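Local coordinates for protein aldolase (Klebsiella pneumoniae, PDB 6VOQ) that belongs to the class II aldolase and adducin N-terminal family and carries a zinc ion held by one glutamate and three histidines, at residues V93-L103 and T177-F188; N39-A47 and G69-T77. One frame throughout, in Å; residues are numbered along the deposited sequence.

How the interactions relate
From the N terminus, interaction 2 comes first: the chain leaves strand 40-42, runs through the strands 58-60 and 66-68, and returns at 69-77, closing a loop of 21 residues between its segments. Interaction 1 opens only afterwards, so the two lie in series and neither nests with nor crosses the other; 73 residues separate its segments, which lie on strand 91-94 with helix 98-104 and on helix 170-190. Their centres are about 23 Å apart, on opposite sides of the chain's centre, yet both reach the same mixed sheet and meet at the zinc ion. Glu75 comes from interaction 2, His94 and His96 from interaction 1, and His161, from the chain between the segments of interaction 1, completes the site.

Interaction 1. Residues V93-L103 and T177-F188; sequences VHLHSHYLTAL and TEELEETARLIF. With ZN (zinc ion), chain B.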
ATOM      1  N   VAL A  93      -1.452   8.203  20.632  1.00 29.05           N
ATOM      2  CA  VAL A  93      -1.947   7.559  19.427  1.00 23.34           C
ATOM      3  C   VAL A  93      -1.964   6.068  19.706  1.00 23.60           C
ATOM      4  O   VAL A  93      -0.934   5.482  20.059  1.00 29.86           O
ATOM      5  CB  VAL A  93      -1.074   7.897  18.209  1.00 26.17           C
ATOM      6  CG1 VAL A  93      -1.328   6.920  17.050  1.00 23.86           C
ATOM      7  CG2 VAL A  93      -1.333   9.322  17.777  1.00 31.05           C
ATOM      8  N   HIS A  94      -3.135   5.461  19.607  1.00 26.02           N
ATOM      9  CA  HIS A  94      -3.257   4.018  19.709  1.00 23.56           C
ATOM     10  C   HIS A  94      -3.784   3.484  18.388  1.00 30.90           C
ATOM     11  O   HIS A  94      -4.842   3.912  17.918  1.00 37.15           O
ATOM     12  CB  HIS A  94      -4.178   3.603  20.843  1.00 24.41           C
ATOM     13  CG  HIS A  94      -4.500   2.143  20.822  1.00 34.74           C
ATOM     14  ND1 HIS A  94      -3.523   1.169  20.869  1.00 35.59           N
ATOM     15  CD2 HIS A  94      -5.679   1.490  20.720  1.00 33.38           C
ATOM     16  CE1 HIS A  94      -4.092  -0.022  20.822  1.00 30.54           C
ATOM     17  NE2 HIS A  94      -5.399   0.145  20.730  1.00 39.68           N
ATOM     18  N   LEU A  95      -3.044   2.562  17.793  1.00 29.68           N
ATOM     19  CA  LEU A  95      -3.424   1.956  16.529  1.00 30.88           C
ATOM     20  C   LEU A  95      -3.198   0.459  16.608  1.00 36.48           C
ATOM     21  O   LEU A  95      -2.452  -0.032  17.457  1.00 39.37           O
ATOM     22  CB  LEU A  95      -2.608   2.515  15.362  1.00 25.95           C
ATOM     23  CG  LEU A  95      -2.733   3.988  15.046  1.00 29.22           C
ATOM     24  CD1 LEU A  95      -1.631   4.321  14.081  1.00 32.07           C
ATOM     25  CD2 LEU A  95      -4.097   4.274  14.448  1.00 25.75           C
ATOM     26  N   HIS A  96      -3.857  -0.269  15.715  1.00 33.22           N
ATOM     27  CA  HIS A  96      -3.481  -1.649  15.436  1.00 24.58           C
ATOM     28  C   HIS A  96      -2.665  -1.718  14.160  1.00 27.68           C
ATOM     29  O   HIS A  96      -2.951  -2.537  13.278  1.00 31.45           O
ATOM     30  CB  HIS A  96      -4.714  -2.543  15.348  1.00 22.93           C
ATOM     31  CG  HIS A  96      -5.586  -2.491  16.562  1.00 35.49           C
ATOM     32  ND1 HIS A  96      -6.767  -3.195  16.659  1.00 36.69           N
ATOM     33  CD2 HIS A  96      -5.453  -1.820  17.728  1.00 30.78           C
ATOM     34  CE1 HIS A  96      -7.329  -2.952  17.829  1.00 30.12           C
ATOM     35  NE2 HIS A  96      -6.551  -2.120  18.497  1.00 37.89           N
ATOM     36  N   SER A  97      -1.669  -0.837  14.026  1.00 24.42           N
ATOM     37  CA  SER A  97      -0.904  -0.778  12.786  1.00 23.46           C
ATOM     38  C   SER A  97      -0.201  -2.112  12.566  1.00 28.56           C
ATOM     39  O   SER A  97       0.203  -2.788  13.520  1.00 26.51           O
ATOM     40  CB  SER A  97       0.085   0.397  12.807  1.00 22.18           C
ATOM     41  OG  SER A  97       0.995   0.343  13.902  1.00 29.73           O
ATOM     42  N   HIS A  98      -0.093  -2.510  11.298  1.00 23.71           N
ATOM     43  CA  HIS A  98       0.047  -3.925  10.975  1.00 21.90           C
ATOM     44  C   HIS A  98       1.308  -4.528  11.593  1.00 23.43           C
ATOM     45  O   HIS A  98       1.248  -5.537  12.309  1.00 22.53           O
ATOM     46  CB  HIS A  98       0.048  -4.133   9.465  1.00 22.60           C
ATOM     47  CG  HIS A  98       0.253  -5.560   9.086  1.00 26.20           C
ATOM     48  ND1 HIS A  98      -0.735  -6.514   9.222  1.00 23.58           N
ATOM     49  CD2 HIS A  98       1.364  -6.221   8.677  1.00 29.46           C
ATOM     50  CE1 HIS A  98      -0.257  -7.691   8.858  1.00 36.69           C
ATOM     51  NE2 HIS A  98       1.014  -7.542   8.527  1.00 35.10           N
ATOM     52  N   TYR A  99       2.464  -3.926  11.323  1.00 21.08           N
ATOM     53  CA  TYR A  99       3.715  -4.547  11.731  1.00 26.89           C
ATOM     54  C   TYR A  99       3.975  -4.401  13.224  1.00 31.99           C
ATOM     55  O   TYR A  99       4.560  -5.304  13.828  1.00 40.49           O
ATOM     56  CB  TYR A  99       4.864  -3.991  10.881  1.00 20.99           C
ATOM     57  CG  TYR A  99       4.673  -4.390   9.431  1.00 21.64           C
ATOM     58  CD1 TYR A  99       5.000  -5.667   8.996  1.00 21.94           C
ATOM     59  CD2 TYR A  99       4.096  -3.516   8.516  1.00 22.12           C
ATOM     60  CE1 TYR A  99       4.785  -6.047   7.676  1.00 22.72           C
ATOM     61  CE2 TYR A  99       3.891  -3.886   7.201  1.00 22.91           C
ATOM     62  CZ  TYR A  99       4.232  -5.153   6.795  1.00 23.21           C
ATOM     63  OH  TYR A  99       4.024  -5.527   5.490  1.00 30.83           O
ATOM     64  N   LEU A 100       3.528  -3.309  13.848  1.00 28.45           N
ATOM     65  CA  LEU A 100       3.653  -3.233  15.299  1.00 22.22           C
ATOM     66  C   LEU A 100       2.723  -4.226  15.978  1.00 21.62           C
ATOM     67  O   LEU A 100       3.094  -4.810  17.003  1.00 19.98           O
ATOM     68  CB  LEU A 100       3.383  -1.810  15.785  1.00 22.82           C
ATOM     69  CG  LEU A 100       4.572  -0.845  15.689  1.00 23.62           C
ATOM     70  CD1 LEU A 100       4.110   0.599  15.877  1.00 20.86           C
ATOM     71  CD2 LEU A 100       5.669  -1.200  16.697  1.00 20.30           C
ATOM     72  N   THR A 101       1.527  -4.445  15.415  1.00 20.36           N
ATOM     73  CA  THR A 101       0.637  -5.479  15.932  1.00 25.01           C
ATOM     74  C   THR A 101       1.234  -6.865  15.720  1.00 26.98           C
ATOM     75  O   THR A 101       1.147  -7.727  16.605  1.00 26.19           O
ATOM     76  CB  THR A 101      -0.735  -5.395  15.251  1.00 32.63           C
ATOM     77  OG1 THR A 101      -1.352  -4.133  15.531  1.00 31.17           O
ATOM     78  CG2 THR A 101      -1.656  -6.527  15.723  1.00 22.10           C
ATOM     79  N   ALA A 102       1.810  -7.104  14.537  1.00 23.75           N
ATOM     80  CA  ALA A 102       2.481  -8.371  14.270  1.00 27.02           C
ATOM     81  C   ALA A 102       3.570  -8.624  15.296  1.00 27.54           C
ATOM     82  O   ALA A 102       3.603  -9.677  15.942  1.00 24.92           O
ATOM     83  CB  ALA A 102       3.075  -8.374  12.864  1.00 21.36           C
ATOM     84  N   LEU A 103       4.464  -7.650  15.465  1.00 25.67           N
ATOM     85  CA  LEU A 103       5.487  -7.745  16.495  1.00 30.40           C
ATOM     86  C   LEU A 103       4.886  -8.058  17.857  1.00 30.41           C
ATOM     87  O   LEU A 103       5.504  -8.774  18.657  1.00 31.66           O
ATOM     88  CB  LEU A 103       6.279  -6.443  16.544  1.00 30.42           C
ATOM     89  CG  LEU A 103       7.475  -6.391  17.484  1.00 30.90           C
ATOM     90  CD1 LEU A 103       8.578  -7.300  16.987  1.00 34.91           C
ATOM     91  CD2 LEU A 103       7.959  -4.980  17.559  1.00 20.10           C
ATOM     92  N   THR A 177       4.571   7.363  16.186  1.00 21.74           N
ATOM     93  CA  THR A 177       3.901   6.129  15.807  1.00 24.97           C
ATOM     94  C   THR A 177       4.319   5.687  14.418  1.00 28.34           C
ATOM     95  O   THR A 177       4.576   4.499  14.186  1.00 29.86           O
ATOM     96  CB  THR A 177       2.381   6.307  15.860  1.00 25.09           C
ATOM     97  OG1 THR A 177       2.003   6.760  17.162  1.00 29.13           O
ATOM     98  CG2 THR A 177       1.690   4.995  15.572  1.00 23.81           C
ATOM     99  N   GLU A 178       4.380   6.628  13.475  1.00 28.83           N
ATOM    100  CA  GLU A 178       4.765   6.267  12.120  1.00 30.97           C
ATOM    101  C   GLU A 178       6.206   5.788  12.079  1.00 23.17           C
ATOM    102  O   GLU A 178       6.526   4.848  11.348  1.00 30.68           O
ATOM    103  CB  GLU A 178       4.555   7.445  11.179  1.00 32.59           C
ATOM    104  CG  GLU A 178       3.112   7.668  10.839  1.00 30.66           C
ATOM    105  CD  GLU A 178       2.879   9.007  10.205  1.00 45.09           C
ATOM    106  OE1 GLU A 178       3.389  10.003  10.737  1.00 54.85           O
ATOM    107  OE2 GLU A 178       2.190   9.063   9.174  1.00 59.43           O
ATOM    108  N   GLU A 179       7.083   6.418  12.860  1.00 23.74           N
ATOM    109  CA  GLU A 179       8.462   5.956  12.937  1.00 28.16           C
ATOM    110  C   GLU A 179       8.538   4.558  13.542  1.00 32.57           C
ATOM    111  O   GLU A 179       9.278   3.702  13.048  1.00 29.31           O
ATOM    112  CB  GLU A 179       9.300   6.948  13.739  1.00 26.86           C
ATOM    113  CG  GLU A 179      10.792   6.675  13.685  1.00 46.72           C
ATOM    114  CD  GLU A 179      11.360   6.840  12.286  1.00 62.19           C
ATOM    115  OE1 GLU A 179      10.983   7.819  11.599  1.00 66.04           O
ATOM    116  OE2 GLU A 179      12.172   5.981  11.869  1.00 63.01           O
ATOM    117  N   LEU A 180       7.760   4.302  14.595  1.00 31.04           N
ATOM    118  CA  LEU A 180       7.759   2.978  15.207  1.00 30.37           C
ATOM    119  C   LEU A 180       7.237   1.928  14.241  1.00 29.38           C
ATOM    120  O   LEU A 180       7.817   0.843  14.122  1.00 32.62           O
ATOM    121  CB  LEU A 180       6.912   2.985  16.473  1.00 24.57           C
ATOM    122  CG  LEU A 180       7.621   3.386  17.744  1.00 30.13           C
ATOM    123  CD1 LEU A 180       6.564   3.693  18.794  1.00 29.26           C
ATOM    124  CD2 LEU A 180       8.573   2.271  18.183  1.00 26.79           C
ATOM    125  N   GLU A 181       6.126   2.224  13.558  1.00 22.28           N
ATOM    126  CA  GLU A 181       5.546   1.243  12.650  1.00 23.28           C
ATOM    127  C   GLU A 181       6.509   0.922  11.519  1.00 29.53           C
ATOM    128  O   GLU A 181       6.689  -0.246  11.156  1.00 29.75           O
ATOM    129  CB  GLU A 181       4.212   1.760  12.113  1.00 20.19           C
ATOM    130  CG  GLU A 181       3.645   0.964  10.948  1.00 25.34           C
ATOM    131  CD  GLU A 181       3.126  -0.421  11.335  1.00 26.51           C
ATOM    132  OE1 GLU A 181       3.042  -0.752  12.539  1.00 26.11           O
ATOM    133  OE2 GLU A 181       2.790  -1.185  10.412  1.00 33.20           O
ATOM    134  N   GLU A 182       7.164   1.950  10.980  1.00 20.94           N
ATOM    135  CA  GLU A 182       8.168   1.759   9.943  1.00 29.70           C
ATOM    136  C   GLU A 182       9.327   0.903  10.439  1.00 29.95           C
ATOM    137  O   GLU A 182       9.871   0.084   9.691  1.00 37.52           O
ATOM    138  CB  GLU A 182       8.662   3.123   9.471  1.00 36.16           C
ATOM    139  CG  GLU A 182       9.746   3.064   8.448  1.00 42.15           C
ATOM    140  CD  GLU A 182       9.284   2.427   7.156  1.00 42.45           C
ATOM    141  OE1 GLU A 182      10.148   1.879   6.446  1.00 49.37           O
ATOM    142  OE2 GLU A 182       8.068   2.471   6.857  1.00 46.06           O
ATOM    143  N   THR A 183       9.718   1.075  11.700  1.00 26.01           N
ATOM    144  CA  THR A 183      10.784   0.252  12.256  1.00 25.05           C
ATOM    145  C   THR A 183      10.325  -1.190  12.457  1.00 25.73           C
ATOM    146  O   THR A 183      11.064  -2.129  12.147  1.00 25.78           O
ATOM    147  CB  THR A 183      11.285   0.861  13.565  1.00 31.07           C
ATOM    148  OG1 THR A 183      11.932   2.107  13.279  1.00 40.59           O
ATOM    149  CG2 THR A 183      12.288  -0.064  14.233  1.00 32.61           C
ATOM    150  N   ALA A 184       9.106  -1.385  12.957  1.00 24.62           N
ATOM    151  CA  ALA A 184       8.554  -2.729  13.050  1.00 20.68           C
ATOM    152  C   ALA A 184       8.440  -3.364  11.672  1.00 21.89           C
ATOM    153  O   ALA A 184       8.771  -4.537  11.489  1.00 24.80           O
ATOM    154  CB  ALA A 184       7.190  -2.689  13.742  1.00 30.56           C
ATOM    155  N   ARG A 185       8.011  -2.587  10.681  1.00 21.46           N
ATOM    156  CA  ARG A 185       7.919  -3.116   9.330  1.00 24.69           C
ATOM    157  C   ARG A 185       9.291  -3.548   8.815  1.00 27.79           C
ATOM    158  O   ARG A 185       9.418  -4.568   8.127  1.00 28.05           O
ATOM    159  CB  ARG A 185       7.285  -2.064   8.418  1.00 20.91           C
ATOM    160  CG  ARG A 185       7.055  -2.546   6.998  1.00 26.38           C
ATOM    161  CD  ARG A 185       6.566  -1.427   6.133  1.00 25.19           C
ATOM    162  NE  ARG A 185       6.372  -1.844   4.757  1.00 29.66           N
ATOM    163  CZ  ARG A 185       6.320  -0.992   3.739  1.00 31.19           C
ATOM    164  NH1 ARG A 185       6.456   0.304   3.962  1.00 29.31           N
ATOM    165  NH2 ARG A 185       6.140  -1.430   2.505  1.00 34.68           N
ATOM    166  N   LEU A 186      10.330  -2.785   9.146  1.00 27.77           N
ATOM    167  CA  LEU A 186      11.666  -3.149   8.705  1.00 25.30           C
ATOM    168  C   LEU A 186      12.099  -4.475   9.300  1.00 28.04           C
ATOM    169  O   LEU A 186      12.794  -5.251   8.634  1.00 32.36           O
ATOM    170  CB  LEU A 186      12.658  -2.055   9.082  1.00 26.74           C
ATOM    171  CG  LEU A 186      12.599  -0.844   8.175  1.00 30.06           C
ATOM    172  CD1 LEU A 186      13.270   0.333   8.860  1.00 25.20           C
ATOM    173  CD2 LEU A 186      13.274  -1.188   6.866  1.00 24.84           C
ATOM    174  N   ILE A 187      11.701  -4.751  10.544  1.00 24.89           N
ATOM    175  CA  ILE A 187      12.010  -6.037  11.157  1.00 23.60           C
ATOM    176  C   ILE A 187      11.500  -7.171  10.275  1.00 23.55           C
ATOM    177  O   ILE A 187      12.252  -8.075   9.897  1.00 24.54           O
ATOM    178  CB  ILE A 187      11.425  -6.101  12.579  1.00 26.55           C
ATOM    179  CG1 ILE A 187      12.165  -5.123  13.489  1.00 32.42           C
ATOM    180  CG2 ILE A 187      11.525  -7.507  13.153  1.00 25.95           C
ATOM    181  CD1 ILE A 187      11.554  -4.956  14.858  1.00 32.34           C
ATOM    182  N   PHE A 188      10.226  -7.113   9.884  1.00 25.86           N
ATOM    183  CA  PHE A 188       9.674  -8.212   9.100  1.00 27.62           C
ATOM    184  C   PHE A 188      10.208  -8.222   7.684  1.00 23.11           C
ATOM    185  O   PHE A 188      10.349  -9.294   7.090  1.00 37.50           O
ATOM    186  CB  PHE A 188       8.154  -8.155   9.122  1.00 25.31           C
ATOM    187  CG  PHE A 188       7.586  -8.551  10.443  1.00 31.72           C
ATOM    188  CD1 PHE A 188       7.397  -9.888  10.752  1.00 26.18           C
ATOM    189  CD2 PHE A 188       7.307  -7.592  11.404  1.00 23.53           C
ATOM    190  CE1 PHE A 188       6.893 -10.256  11.985  1.00 32.14           C
ATOM    191  CE2 PHE A 188       6.804  -7.947  12.624  1.00 24.69           C
ATOM    192  CZ  PHE A 188       6.591  -9.286  12.922  1.00 26.90           C
TER
HETATM  193 ZN    ZN B 301      -6.860  -1.454  20.536  1.00 44.91          ZN
HETATM  194  O   HOH W   1       6.053  -4.793   3.789  1.00 58.00           O
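Glu181 of helix 177-188 receives the start of helix 98-103 in its carboxylate through three hydrogen bonds. Glu181 OE2 takes Tyr99 N at 2.9 Å on its syn lone pair. Glu181 OE1 takes Leu100 N at 2.9 Å on the syn side and Ser97 OG at 2.7 Å from above the carboxylate plane, the two donors arriving on opposite faces. Glu181 CG, anti to the backbone N (chi1 168°), and a bend at chi2 turn the carboxylate toward the two amides.

Around this grip the packing is largely apolar. Tyr99 is a knob among Glu181, Ala184, Arg185 and Phe188: Arg185 CG lies 3.6 Å from the Tyr99 ring centroid in a CH-pi contact over one face, while His98 covers the opposite face and Phe188 CD2 meets the ring edge. A water joins Tyr99 OH to Arg185 NE. Leu100 fills the next hole, Leu100 CD2 lying 3.6 Å from Ala184 CB, and Ala102 CB touches Phe188 CZ. Nearer the sheet, Leu95 CD1 meets Thr177 CG2 at 3.7 Å.

Pointing away from helix 177-188, His94 and His96 bind zinc through NE2, with Glu75 and His161. His98 instead bonds to Glu182 and Thr189 of a second subunit. A carboxylate at the amino end of helix 98-103 is probably stabilised as the anion by these donors and the helix dipole, which would steady the turn that carries His96 into the helix.

Interaction 2. Residues N39-A47 and G69-T77; sequences NLLATPTGA and GDKPSKEVT. With ZN (zinc ion), chain B.
The backbones of Pro44 and Pro72 pair in a single bridge, their CA atoms 4.2 Å apart. Two hydrogen bonds flank it: Thr45 N gives to Lys71 O at 2.9 Å and nearly straight (165°), and Ser73 N to Thr43 O at 3.2 Å, each in the carbonyl plane of its acceptor. Pro44 CB is pressed against Asp70 CB at 3.4 Å, and the carboxylate of Asp70 pairs with Arg56. On the buried side Val76 has CG1 anti to the backbone N (chi1 175°), and its CG2 is the branch that meets Ala42 CB, at 3.7 Å; Leu40 CD2 only grazes Val76 CG1 at 4.4 Å.

The solvent side is looser. Thr45, in the type II turn from Pro44 to Ala47, rests CB and CG2 on the carbonyl oxygens of Pro72 and Lys71, while the long chains of Lys71 and Lys74 run off from the contact.

Beyond the bridge, Ser73 OG accepts a weak capping bond from Glu75 N, and Glu75 OE1 binds zinc. The bridge thus joins the exit of strand 40-42 to the approach to helix 76-83, with strand 30-34 bonded to one edge of strand 40-42 and strand 58-60 to the other, and helix 4-20 packed on Leu41 and Thr43.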
ATOM      1  N   ASN A  39      -8.374  18.676  30.645  1.00 38.54           N
ATOM      2  CA  ASN A  39      -9.223  17.566  30.250  1.00 43.00           C
ATOM      3  C   ASN A  39      -8.688  16.907  28.980  1.00 43.49           C
ATOM      4  O   ASN A  39      -7.778  17.405  28.310  1.00 39.37           O
ATOM      5  CB  ASN A  39     -10.657  18.036  30.040  1.00 35.64           C
ATOM      6  CG  ASN A  39     -11.324  18.440  31.339  1.00 40.34           C
ATOM      7  OD1 ASN A  39     -11.163  17.782  32.364  1.00 43.14           O
ATOM      8  ND2 ASN A  39     -12.053  19.547  31.309  1.00 39.72           N
ATOM      9  N   LEU A  40      -9.287  15.775  28.641  1.00 41.74           N
ATOM     10  CA  LEU A  40      -8.826  14.930  27.552  1.00 36.71           C
ATOM     11  C   LEU A  40      -9.808  15.013  26.392  1.00 37.65           C
ATOM     12  O   LEU A  40     -11.010  14.790  26.574  1.00 33.61           O
ATOM     13  CB  LEU A  40      -8.686  13.486  28.030  1.00 40.49           C
ATOM     14  CG  LEU A  40      -7.556  12.692  27.406  1.00 43.96           C
ATOM     15  CD1 LEU A  40      -6.296  13.542  27.393  1.00 50.23           C
ATOM     16  CD2 LEU A  40      -7.357  11.429  28.197  1.00 43.75           C
ATOM     17  N   LEU A  41      -9.299  15.343  25.211  1.00 37.84           N
ATOM     18  CA  LEU A  41     -10.049  15.202  23.972  1.00 34.40           C
ATOM     19  C   LEU A  41      -9.732  13.827  23.388  1.00 38.01           C
ATOM     20  O   LEU A  41      -8.566  13.431  23.325  1.00 43.70           O
ATOM     21  CB  LEU A  41      -9.679  16.317  22.989  1.00 29.25           C
ATOM     22  CG  LEU A  41     -10.396  16.337  21.636  1.00 31.99           C
ATOM     23  CD1 LEU A  41     -11.821  16.850  21.812  1.00 27.84           C
ATOM     24  CD2 LEU A  41      -9.635  17.183  20.607  1.00 30.71           C
ATOM     25  N   ALA A  42     -10.759  13.090  22.984  1.00 32.89           N
ATOM     26  CA  ALA A  42     -10.540  11.728  22.523  1.00 34.52           C
ATOM     27  C   ALA A  42     -11.538  11.386  21.430  1.00 37.50           C
ATOM     28  O   ALA A  42     -12.605  11.992  21.325  1.00 37.12           O
ATOM     29  CB  ALA A  42     -10.653  10.715  23.675  1.00 33.16           C
ATOM     30  N   THR A  43     -11.170  10.401  20.610  1.00 30.81           N
ATOM     31  CA  THR A  43     -12.063   9.928  19.568  1.00 26.81           C
ATOM     32  C   THR A  43     -13.172   9.080  20.186  1.00 31.20           C
ATOM     33  O   THR A  43     -12.925   8.308  21.115  1.00 32.43           O
ATOM     34  CB  THR A  43     -11.297   9.120  18.510  1.00 28.04           C
ATOM     35  OG1 THR A  43     -10.665   7.994  19.116  1.00 28.75           O
ATOM     36  CG2 THR A  43     -10.227   9.967  17.861  1.00 24.93           C
ATOM     37  N   PRO A  44     -14.404   9.212  19.713  1.00 41.59           N
ATOM     38  CA  PRO A  44     -15.527   8.567  20.402  1.00 38.45           C
ATOM     39  C   PRO A  44     -15.559   7.067  20.149  1.00 40.28           C
ATOM     40  O   PRO A  44     -14.829   6.517  19.321  1.00 43.20           O
ATOM     41  CB  PRO A  44     -16.752   9.277  19.819  1.00 40.43           C
ATOM     42  CG  PRO A  44     -16.311   9.759  18.483  1.00 38.17           C
ATOM     43  CD  PRO A  44     -14.848  10.083  18.608  1.00 37.92           C
ATOM     44  N   THR A  45     -16.422   6.401  20.907  1.00 41.84           N
ATOM     45  CA  THR A  45     -16.587   4.957  20.800  1.00 42.21           C
ATOM     46  C   THR A  45     -17.114   4.562  19.421  1.00 52.18           C
ATOM     47  O   THR A  45     -17.796   5.336  18.745  1.00 54.83           O
ATOM     48  CB  THR A  45     -17.535   4.457  21.894  1.00 39.99           C
ATOM     49  OG1 THR A  45     -17.604   3.030  21.868  1.00 42.55           O
ATOM     50  CG2 THR A  45     -18.940   5.037  21.705  1.00 50.74           C
ATOM     51  N   GLY A  46     -16.774   3.345  19.001  1.00 57.57           N
ATOM     52  CA  GLY A  46     -17.266   2.798  17.750  1.00 68.28           C
ATOM     53  C   GLY A  46     -17.018   3.687  16.549  1.00 73.75           C
ATOM     54  O   GLY A  46     -17.752   3.633  15.557  1.00 84.44           O
ATOM     55  N   ALA A  47     -15.981   4.510  16.633  1.00 66.45           N
ATOM     56  CA  ALA A  47     -15.672   5.488  15.605  1.00 60.14           C
ATOM     57  C   ALA A  47     -14.691   4.917  14.592  1.00 60.40           C
ATOM     58  O   ALA A  47     -13.976   3.945  14.853  1.00 64.51           O
ATOM     59  CB  ALA A  47     -15.094   6.759  16.227  1.00 52.41           C
ATOM     60  N   GLY A  69     -19.459  15.655  24.116  1.00 40.21           N
ATOM     61  CA  GLY A  69     -19.256  14.876  22.920  1.00 39.30           C
ATOM     62  C   GLY A  69     -19.856  13.487  23.051  1.00 46.29           C
ATOM     63  O   GLY A  69     -20.538  13.156  24.011  1.00 43.38           O
ATOM     64  N   ASP A  70     -19.584  12.660  22.047  1.00 43.01           N
ATOM     65  CA  ASP A  70     -20.021  11.274  22.132  1.00 45.35           C
ATOM     66  C   ASP A  70     -19.263  10.563  23.241  1.00 47.84           C
ATOM     67  O   ASP A  70     -18.201  11.013  23.678  1.00 36.86           O
ATOM     68  CB  ASP A  70     -19.787  10.526  20.821  1.00 45.87           C
ATOM     69  CG  ASP A  70     -20.563  11.106  19.656  1.00 51.14           C
ATOM     70  OD1 ASP A  70     -21.531  11.881  19.873  1.00 56.74           O
ATOM     71  OD2 ASP A  70     -20.205  10.759  18.513  1.00 44.25           O
ATOM     72  N   LYS A  71     -19.804   9.424  23.673  1.00 38.76           N
ATOM     73  CA  LYS A  71     -19.139   8.664  24.721  1.00 38.44           C
ATOM     74  C   LYS A  71     -17.746   8.284  24.224  1.00 36.34           C
ATOM     75  O   LYS A  71     -17.585   7.942  23.043  1.00 35.42           O
ATOM     76  CB  LYS A  71     -19.950   7.424  25.121  1.00 50.49           C
ATOM     77  CG  LYS A  71     -19.385   6.649  26.341  1.00 69.01           C
ATOM     78  CD  LYS A  71     -19.742   7.310  27.692  1.00 82.88           C
ATOM     79  CE  LYS A  71     -18.907   6.741  28.863  1.00 82.05           C
ATOM     80  NZ  LYS A  71     -19.653   5.712  29.657  1.00 81.75           N
ATOM     81  N   PRO A  72     -16.715   8.406  25.058  1.00 37.84           N
ATOM     82  CA  PRO A  72     -15.356   8.130  24.586  1.00 33.18           C
ATOM     83  C   PRO A  72     -15.166   6.668  24.218  1.00 32.70           C
ATOM     84  O   PRO A  72     -15.912   5.783  24.642  1.00 36.00           O
ATOM     85  CB  PRO A  72     -14.481   8.505  25.788  1.00 36.97           C
ATOM     86  CG  PRO A  72     -15.389   8.391  26.960  1.00 36.15           C
ATOM     87  CD  PRO A  72     -16.719   8.863  26.460  1.00 37.46           C
ATOM     88  N   SER A  73     -14.140   6.429  23.409  1.00 31.27           N
ATOM     89  CA  SER A  73     -13.662   5.079  23.166  1.00 35.06           C
ATOM     90  C   SER A  73     -13.417   4.371  24.488  1.00 43.38           C
ATOM     91  O   SER A  73     -12.937   4.974  25.452  1.00 48.01           O
ATOM     92  CB  SER A  73     -12.372   5.130  22.348  1.00 34.59           C
ATOM     93  OG  SER A  73     -11.877   3.823  22.110  1.00 51.99           O
ATOM     94  N   LYS A  74     -13.765   3.084  24.542  1.00 44.75           N
ATOM     95  CA  LYS A  74     -13.490   2.311  25.749  1.00 43.27           C
ATOM     96  C   LYS A  74     -11.993   2.199  26.044  1.00 42.25           C
ATOM     97  O   LYS A  74     -11.612   2.033  27.208  1.00 41.07           O
ATOM     98  CB  LYS A  74     -14.123   0.924  25.626  1.00 48.12           C
ATOM     99  CG  LYS A  74     -15.584   0.991  25.228  1.00 56.81           C
ATOM    100  CD  LYS A  74     -16.175  -0.369  24.973  1.00 62.95           C
ATOM    101  CE  LYS A  74     -16.951  -0.850  26.185  1.00 75.64           C
ATOM    102  NZ  LYS A  74     -17.358  -2.279  26.047  1.00 80.74           N
ATOM    103  N   GLU A  75     -11.137   2.315  25.030  1.00 28.78           N
ATOM    104  CA  GLU A  75      -9.702   2.224  25.261  1.00 38.63           C
ATOM    105  C   GLU A  75      -9.108   3.507  25.824  1.00 43.10           C
ATOM    106  O   GLU A  75      -7.923   3.513  26.194  1.00 44.86           O
ATOM    107  CB  GLU A  75      -8.995   1.836  23.964  1.00 32.80           C
ATOM    108  CG  GLU A  75      -9.527   0.539  23.396  1.00 42.03           C
ATOM    109  CD  GLU A  75      -8.718   0.023  22.238  1.00 46.21           C
ATOM    110  OE1 GLU A  75      -7.895  -0.892  22.459  1.00 55.16           O
ATOM    111  OE2 GLU A  75      -8.906   0.529  21.110  1.00 45.07           O
ATOM    112  N   VAL A  76      -9.900   4.580  25.917  1.00 35.15           N
ATOM    113  CA  VAL A  76      -9.432   5.806  26.552  1.00 42.34           C
ATOM    114  C   VAL A  76      -9.111   5.562  28.019  1.00 43.95           C
ATOM    115  O   VAL A  76      -8.320   6.302  28.614  1.00 44.40           O
ATOM    116  CB  VAL A  76     -10.479   6.928  26.358  1.00 42.47           C
ATOM    117  CG1 VAL A  76     -10.092   8.196  27.114  1.00 37.71           C
ATOM    118  CG2 VAL A  76     -10.645   7.227  24.871  1.00 40.62           C
ATOM    119  N   THR A  77      -9.688   4.507  28.604  1.00 40.03           N
ATOM    120  CA  THR A  77      -9.332   4.099  29.959  1.00 41.03           C
ATOM    121  C   THR A  77      -7.821   3.969  30.131  1.00 39.76           C
ATOM    122  O   THR A  77      -7.253   4.484  31.102  1.00 45.51           O
ATOM    123  CB  THR A  77     -10.023   2.780  30.309  1.00 44.72           C
ATOM    124  OG1 THR A  77     -11.443   2.962  30.271  1.00 50.73           O
ATOM    125  CG2 THR A  77      -9.635   2.346  31.712  1.00 51.01           C
TER
HETATM  126 ZN    ZN B 301      -6.860  -1.454  20.536  1.00 44.91          ZN